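Local coordinates for Lip_vut3, C2L (Metagenome, PDB 6NKD), which probably hydrolyses lipid or lysophospholipid esters as a lipase of the GDSL family, related to an enzyme involved in spore germination, at residues L60-P63 with F64-E67; M114-K117 with I118-K122. All coordinates share one frame; numbering follows the deposited sequence.

Contact 1: L60-P63 with F64-E67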
ATOM      1  N   LEU A  60     -24.014  -9.570   2.091  1.00 84.28           N
ATOM      2  CA  LEU A  60     -25.029  -9.927   1.108  1.00 88.74           C
ATOM      3  C   LEU A  60     -26.327  -9.150   1.284  1.00 97.83           C
ATOM      4  O   LEU A  60     -27.168  -9.175   0.381  1.00100.24           O
ATOM      5  CB  LEU A  60     -25.305 -11.431   1.166  1.00 86.61           C
ATOM      6  CG  LEU A  60     -24.111 -12.329   0.832  1.00 80.69           C
ATOM      7  CD1 LEU A  60     -24.555 -13.773   0.657  1.00 79.18           C
ATOM      8  CD2 LEU A  60     -23.387 -11.830  -0.411  1.00 77.89           C
ATOM      9  N   ASN A  61     -26.514  -8.467   2.413  1.00103.67           N
ATOM     10  CA  ASN A  61     -27.666  -7.595   2.584  1.00110.19           C
ATOM     11  C   ASN A  61     -27.401  -6.173   2.111  1.00110.00           C
ATOM     12  O   ASN A  61     -28.343  -5.374   2.044  1.00114.70           O
ATOM     13  CB  ASN A  61     -28.107  -7.573   4.052  1.00116.18           C
ATOM     14  CG  ASN A  61     -29.615  -7.658   4.205  1.00125.46           C
ATOM     15  OD1 ASN A  61     -30.303  -8.232   3.360  1.00126.50           O
ATOM     16  ND2 ASN A  61     -30.137  -7.086   5.285  1.00133.47           N
ATOM     17  N   GLU A  62     -26.155  -5.841   1.785  1.00105.66           N
ATOM     18  CA  GLU A  62     -25.848  -4.524   1.249  1.00106.41           C
ATOM     19  C   GLU A  62     -26.533  -4.355  -0.102  1.00104.72           C
ATOM     20  O   GLU A  62     -26.473  -5.268  -0.939  1.00103.07           O
ATOM     21  CB  GLU A  62     -24.337  -4.344   1.098  1.00104.05           C
ATOM     22  CG  GLU A  62     -23.841  -2.935   1.366  1.00107.27           C
ATOM     23  CD  GLU A  62     -23.639  -2.666   2.842  1.00109.45           C
ATOM     24  OE1 GLU A  62     -23.502  -3.642   3.611  1.00107.99           O
ATOM     25  OE2 GLU A  62     -23.617  -1.482   3.237  1.00113.13           O
ATOM     26  N   PRO A  63     -27.193  -3.223  -0.358  1.00105.15           N
ATOM     27  CA  PRO A  63     -27.936  -3.089  -1.622  1.00104.42           C
ATOM     28  C   PRO A  63     -27.049  -3.152  -2.853  1.00 99.61           C
ATOM     29  O   PRO A  63     -27.424  -3.787  -3.846  1.00 98.35           O
ATOM     30  CB  PRO A  63     -28.628  -1.726  -1.476  1.00108.83           C
ATOM     31  CG  PRO A  63     -27.806  -0.984  -0.473  1.00109.17           C
ATOM     32  CD  PRO A  63     -27.296  -2.018   0.483  1.00107.03           C
ATOM     33  N   PHE A  64     -25.873  -2.522  -2.815  1.00 96.83           N
ATOM     34  CA  PHE A  64     -24.990  -2.553  -3.977  1.00 93.95           C
ATOM     35  C   PHE A  64     -24.379  -3.934  -4.173  1.00 89.28           C
ATOM     36  O   PHE A  64     -24.173  -4.372  -5.312  1.00 88.66           O
ATOM     37  CB  PHE A  64     -23.896  -1.496  -3.836  1.00 92.32           C
ATOM     38  CG  PHE A  64     -22.925  -1.475  -4.983  1.00 88.95           C
ATOM     39  CD1 PHE A  64     -23.357  -1.184  -6.266  1.00 89.59           C
ATOM     40  CD2 PHE A  64     -21.581  -1.737  -4.776  1.00 84.86           C
ATOM     41  CE1 PHE A  64     -22.466  -1.161  -7.323  1.00 87.22           C
ATOM     42  CE2 PHE A  64     -20.686  -1.714  -5.829  1.00 82.96           C
ATOM     43  CZ  PHE A  64     -21.130  -1.426  -7.104  1.00 82.62           C
ATOM     44  N   ILE A  65     -24.081  -4.636  -3.079  1.00 85.52           N
ATOM     45  CA  ILE A  65     -23.513  -5.973  -3.198  1.00 79.54           C
ATOM     46  C   ILE A  65     -24.571  -6.961  -3.675  1.00 81.43           C
ATOM     47  O   ILE A  65     -24.278  -7.878  -4.451  1.00 78.75           O
ATOM     48  CB  ILE A  65     -22.882  -6.404  -1.862  1.00 75.68           C
ATOM     49  CG1 ILE A  65     -21.808  -5.398  -1.443  1.00 74.16           C
ATOM     50  CG2 ILE A  65     -22.290  -7.802  -1.971  1.00 70.63           C
ATOM     51  CD1 ILE A  65     -21.033  -5.799  -0.209  1.00 71.30           C
HETATM   52  N   MSE A  66     -25.814  -6.784  -3.239  1.00 86.50           N
HETATM   53  CA  MSE A  66     -26.898  -7.649  -3.690  1.00 89.51           C
HETATM   54  C   MSE A  66     -27.155  -7.454  -5.177  1.00 92.72           C
HETATM   55  O   MSE A  66     -27.550  -8.388  -5.875  1.00 93.30           O
HETATM   56  CB  MSE A  66     -28.177  -7.385  -2.898  1.00 94.05           C
HETATM   57  CG  MSE A  66     -28.751  -8.637  -2.268  1.00 94.66           C
HETATM   58 SE   MSE A  66     -30.545  -8.433  -1.545  0.53101.68          SE
HETATM   59  CE  MSE A  66     -31.568  -8.820  -3.161  1.00104.49           C
ATOM     60  N   GLU A  67     -26.931  -6.227  -5.651  1.00 95.80           N
ATOM     61  CA  GLU A  67     -27.053  -5.949  -7.078  1.00 99.00           C
ATOM     62  C   GLU A  67     -26.078  -6.797  -7.885  1.00 94.07           C
ATOM     63  O   GLU A  67     -26.467  -7.459  -8.855  1.00 95.05           O
ATOM     64  CB  GLU A  67     -26.817  -4.460  -7.343  1.00104.03           C
ATOM     65  CG  GLU A  67     -27.978  -3.556  -6.962  1.00111.78           C
ATOM     66  CD  GLU A  67     -28.957  -3.359  -8.100  1.00120.95           C
ATOM     67  OE1 GLU A  67     -28.616  -3.720  -9.246  1.00122.69           O
ATOM     68  OE2 GLU A  67     -30.067  -2.840  -7.851  1.00126.78           O
TER
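E62 and P63 meet M66 and E67 in a local, one-turn contact that starts helix 63-71, just after the short loop leading out of helix 53-59. E62 holds the N-cap position. Its psi of 134° is extended, while P63 already has helical torsions, and the carbonyl of E62 therefore points into the new helix. M66 N donates to E62 O at 2.8 Å, the first i to i+4 rung of the helix. The next rung runs from E67 N to P63 O at 3.1 Å. P63 itself, lacking an N-H, suits a first helical turn, where backbone nitrogens have no earlier carbonyl of the helix to bind.

In the SGNH-hydrolase fold of the GDSL family, a parallel sheet with strand order 2-1-3-4-5 is flanked by helices; here helix 63-71 leads into strand 74-77, the central strand. Side chains add to this start. I65 has CG1 beside its own backbone N (chi1 -58°), and that branch runs up to CB of E62, with CG1 3.7 Å from it. The branch CG2 of I65 approaches CD2 of L60 more loosely, at 4.5 Å. On another flank the selenomethionine M66 lays its CG against the carbonyl of L60, with SE 4.0 Å from the same L60 O. CG of E67 passes by P63 O.

F64 and I65 pack on F21 of a second subunit. The carboxylate of E62, a residue buried in the assembly, comes near E22 of that subunit and E94 of a third, a cluster of acids that would probably raise the pKa of at least one.

Contact 2: M114-K117 with I118-K122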
HETATM    1  N   MSE A 114     -24.537 -17.946   3.675  1.00 84.19           N
HETATM    2  CA  MSE A 114     -24.387 -17.107   2.493  1.00 85.11           C
HETATM    3  C   MSE A 114     -24.853 -17.847   1.243  1.00 86.55           C
HETATM    4  O   MSE A 114     -25.319 -17.227   0.289  1.00 87.75           O
HETATM    5  CB  MSE A 114     -22.936 -16.635   2.340  1.00 83.34           C
HETATM    6  CG  MSE A 114     -21.912 -17.747   2.201  1.00 81.93           C
HETATM    7 SE   MSE A 114     -20.081 -17.090   2.367  0.64 80.05          SE
HETATM    8  CE  MSE A 114     -20.182 -16.368   4.174  1.00 80.72           C
ATOM      9  N   LEU A 115     -24.734 -19.177   1.255  1.00 86.98           N
ATOM     10  CA  LEU A 115     -25.292 -19.968   0.163  1.00 89.25           C
ATOM     11  C   LEU A 115     -26.809 -19.842   0.123  1.00 95.11           C
ATOM     12  O   LEU A 115     -27.397 -19.651  -0.948  1.00 95.95           O
ATOM     13  CB  LEU A 115     -24.883 -21.435   0.303  1.00 87.74           C
ATOM     14  CG  LEU A 115     -23.841 -21.965  -0.685  1.00 85.58           C
ATOM     15  CD1 LEU A 115     -22.464 -21.392  -0.388  1.00 84.06           C
ATOM     16  CD2 LEU A 115     -23.808 -23.486  -0.675  1.00 84.93           C
ATOM     17  N   GLU A 116     -27.456 -19.939   1.286  1.00 99.88           N
ATOM     18  CA  GLU A 116     -28.907 -19.810   1.351  1.00103.03           C
ATOM     19  C   GLU A 116     -29.366 -18.412   0.958  1.00103.51           C
ATOM     20  O   GLU A 116     -30.466 -18.252   0.416  1.00106.03           O
ATOM     21  CB  GLU A 116     -29.395 -20.165   2.757  1.00106.70           C
ATOM     22  CG  GLU A 116     -30.888 -19.965   2.987  1.00114.50           C
ATOM     23  CD  GLU A 116     -31.747 -20.823   2.076  1.00119.37           C
ATOM     24  OE1 GLU A 116     -31.281 -21.900   1.648  1.00118.46           O
ATOM     25  OE2 GLU A 116     -32.892 -20.417   1.785  1.00123.56           O
ATOM     26  N   LYS A 117     -28.544 -17.393   1.209  1.00 99.69           N
ATOM     27  CA  LYS A 117     -28.936 -16.039   0.841  1.00100.14           C
ATOM     28  C   LYS A 117     -28.768 -15.785  -0.651  1.00 99.29           C
ATOM     29  O   LYS A 117     -29.547 -15.024  -1.234  1.00100.60           O
ATOM     30  CB  LYS A 117     -28.135 -15.017   1.648  1.00 99.31           C
ATOM     31  CG  LYS A 117     -28.703 -13.606   1.588  1.00102.14           C
ATOM     32  CD  LYS A 117     -28.299 -12.795   2.807  1.00102.42           C
ATOM     33  CE  LYS A 117     -29.059 -11.480   2.872  1.00105.61           C
ATOM     34  NZ  LYS A 117     -28.815 -10.772   4.158  1.00105.94           N
ATOM     35  N   ILE A 118     -27.776 -16.418  -1.284  1.00 97.61           N
ATOM     36  CA  ILE A 118     -27.553 -16.219  -2.715  1.00 98.58           C
ATOM     37  C   ILE A 118     -28.771 -16.665  -3.515  1.00100.00           C
ATOM     38  O   ILE A 118     -29.188 -15.993  -4.468  1.00102.58           O
ATOM     39  CB  ILE A 118     -26.274 -16.950  -3.164  1.00 97.09           C
ATOM     40  CG1 ILE A 118     -25.033 -16.197  -2.681  1.00 74.96           C
ATOM     41  CG2 ILE A 118     -26.243 -17.112  -4.675  1.00 77.06           C
ATOM     42  CD1 ILE A 118     -23.726 -16.876  -3.036  1.00 72.52           C
ATOM     43  N   ARG A 119     -29.371 -17.798  -3.137  1.00 98.74           N
ATOM     44  CA  ARG A 119     -30.584 -18.239  -3.819  1.00 99.73           C
ATOM     45  C   ARG A 119     -31.792 -17.407  -3.405  1.00101.47           C
ATOM     46  O   ARG A 119     -32.721 -17.232  -4.203  1.00103.20           O
ATOM     47  CB  ARG A 119     -30.833 -19.724  -3.556  1.00100.98           C
ATOM     48  CG  ARG A 119     -30.691 -20.143  -2.108  1.00103.57           C
ATOM     49  CD  ARG A 119     -29.865 -21.414  -2.002  1.00105.27           C
ATOM     50  NE  ARG A 119     -28.580 -21.266  -2.681  1.00107.03           N
ATOM     51  CZ  ARG A 119     -27.641 -22.205  -2.726  1.00106.32           C
ATOM     52  NH1 ARG A 119     -27.834 -23.372  -2.126  1.00106.42           N
ATOM     53  NH2 ARG A 119     -26.505 -21.975  -3.371  1.00103.87           N
ATOM     54  N   GLU A 120     -31.801 -16.886  -2.175  1.00101.72           N
ATOM     55  CA  GLU A 120     -32.848 -15.947  -1.786  1.00106.75           C
ATOM     56  C   GLU A 120     -32.734 -14.638  -2.556  1.00108.62           C
ATOM     57  O   GLU A 120     -33.748 -13.977  -2.807  1.00110.52           O
ATOM     58  CB  GLU A 120     -32.792 -15.677  -0.283  1.00107.43           C
ATOM     59  CG  GLU A 120     -33.389 -16.777   0.576  1.00109.42           C
ATOM     60  CD  GLU A 120     -33.390 -16.423   2.051  1.00112.43           C
ATOM     61  OE1 GLU A 120     -32.853 -15.352   2.406  1.00112.79           O
ATOM     62  OE2 GLU A 120     -33.929 -17.213   2.854  1.00114.86           O
ATOM     63  N   ILE A 121     -31.515 -14.249  -2.932  1.00108.93           N
ATOM     64  CA  ILE A 121     -31.327 -13.035  -3.717  1.00112.17           C
ATOM     65  C   ILE A 121     -31.796 -13.247  -5.150  1.00113.84           C
ATOM     66  O   ILE A 121     -32.490 -12.399  -5.724  1.00 96.60           O
ATOM     67  CB  ILE A 121     -29.853 -12.593  -3.664  1.00 88.96           C
ATOM     68  CG1 ILE A 121     -29.487 -12.119  -2.257  1.00 88.30           C
ATOM     69  CG2 ILE A 121     -29.580 -11.505  -4.691  1.00 90.39           C
ATOM     70  CD1 ILE A 121     -27.996 -12.114  -1.988  1.00 84.79           C
ATOM     71  N   LYS A 122     -31.432 -14.382  -5.749  1.00110.53           N
ATOM     72  CA  LYS A 122     -31.773 -14.624  -7.145  1.00110.05           C
ATOM     73  C   LYS A 122     -33.193 -15.156  -7.298  1.00114.08           C
ATOM     74  O   LYS A 122     -33.935 -14.702  -8.174  1.00115.87           O
ATOM     75  CB  LYS A 122     -30.765 -15.590  -7.768  1.00104.27           C
ATOM     76  CG  LYS A 122     -29.407 -14.962  -8.025  1.00100.30           C
ATOM     77  CD  LYS A 122     -28.467 -15.931  -8.715  1.00 96.62           C
ATOM     78  CE  LYS A 122     -27.372 -15.184  -9.455  1.00 95.87           C
ATOM     79  NZ  LYS A 122     -27.923 -14.390 -10.587  1.00 98.75           N
TER
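The guanidinium of R119 lies over the L115–E116 peptide, with L115 C 3.6 Å from one face and displaced toward its rim; L115 O sits over the same face, close to NE but poorly angled for a hydrogen bond. NH2 reaches CG of L115 at 3.8 Å, and CA of E116 approaches obliquely. The E116 carboxylate is turned 70° from the guanidinium plane; its OE1 touches CD of R119 (3.9 Å) rather than the charged nitrogens. Against E120 it stands perpendicular, the two OE2 atoms 3.5 Å apart, a close pair of like charges.

R119 folds back because CG sits between backbone N and carbonyl carbon (chi1 46°) and the chain bends again at chi2 and chi3. With an alanine here, the L115–E116 peptide is likely to lose its cover, and CG of L115 and OE1 of E116 the chain they touch. The backbone carries an alpha-helical ladder: I118 N to M114 O at 3.0 Å, E120 N to E116 O at 3.2 Å and I121 N to K117 O at 2.7 Å, while R119 N to L115 O is weak. CG of K117 meets CD1 of I121 obliquely, at 3.9 Å.

This last part of helix 98-122 rests on the sheet, M114 against I77, I118 against I75, and L115 and R119 against I166, while I121 packs on V69 and K70 of helix 63-71.

Contact 1 and contact 2 lie side by side, their centres about 11 Å apart, and join the start of helix 63-71 to the end of helix 98-122. L60 of contact 1 reaches contact 2, its CD1 3.6 Å from M114 O and its CB 3.7 Å from CD of K117. The extended K117 chain then carries NZ to N61 OD1, 3.0 Å away, in a probable, weak hydrogen bond. One turn further along helix 98-122 from K117, I121 CG1 packs on M66 CG at 3.6 Å. Both contacts lie away from the proposed catalytic residues S11, D186 and H189, in the helices that flank the sheet. Contact 1 also meets other subunits; no other chain of the assembly touches contact 2.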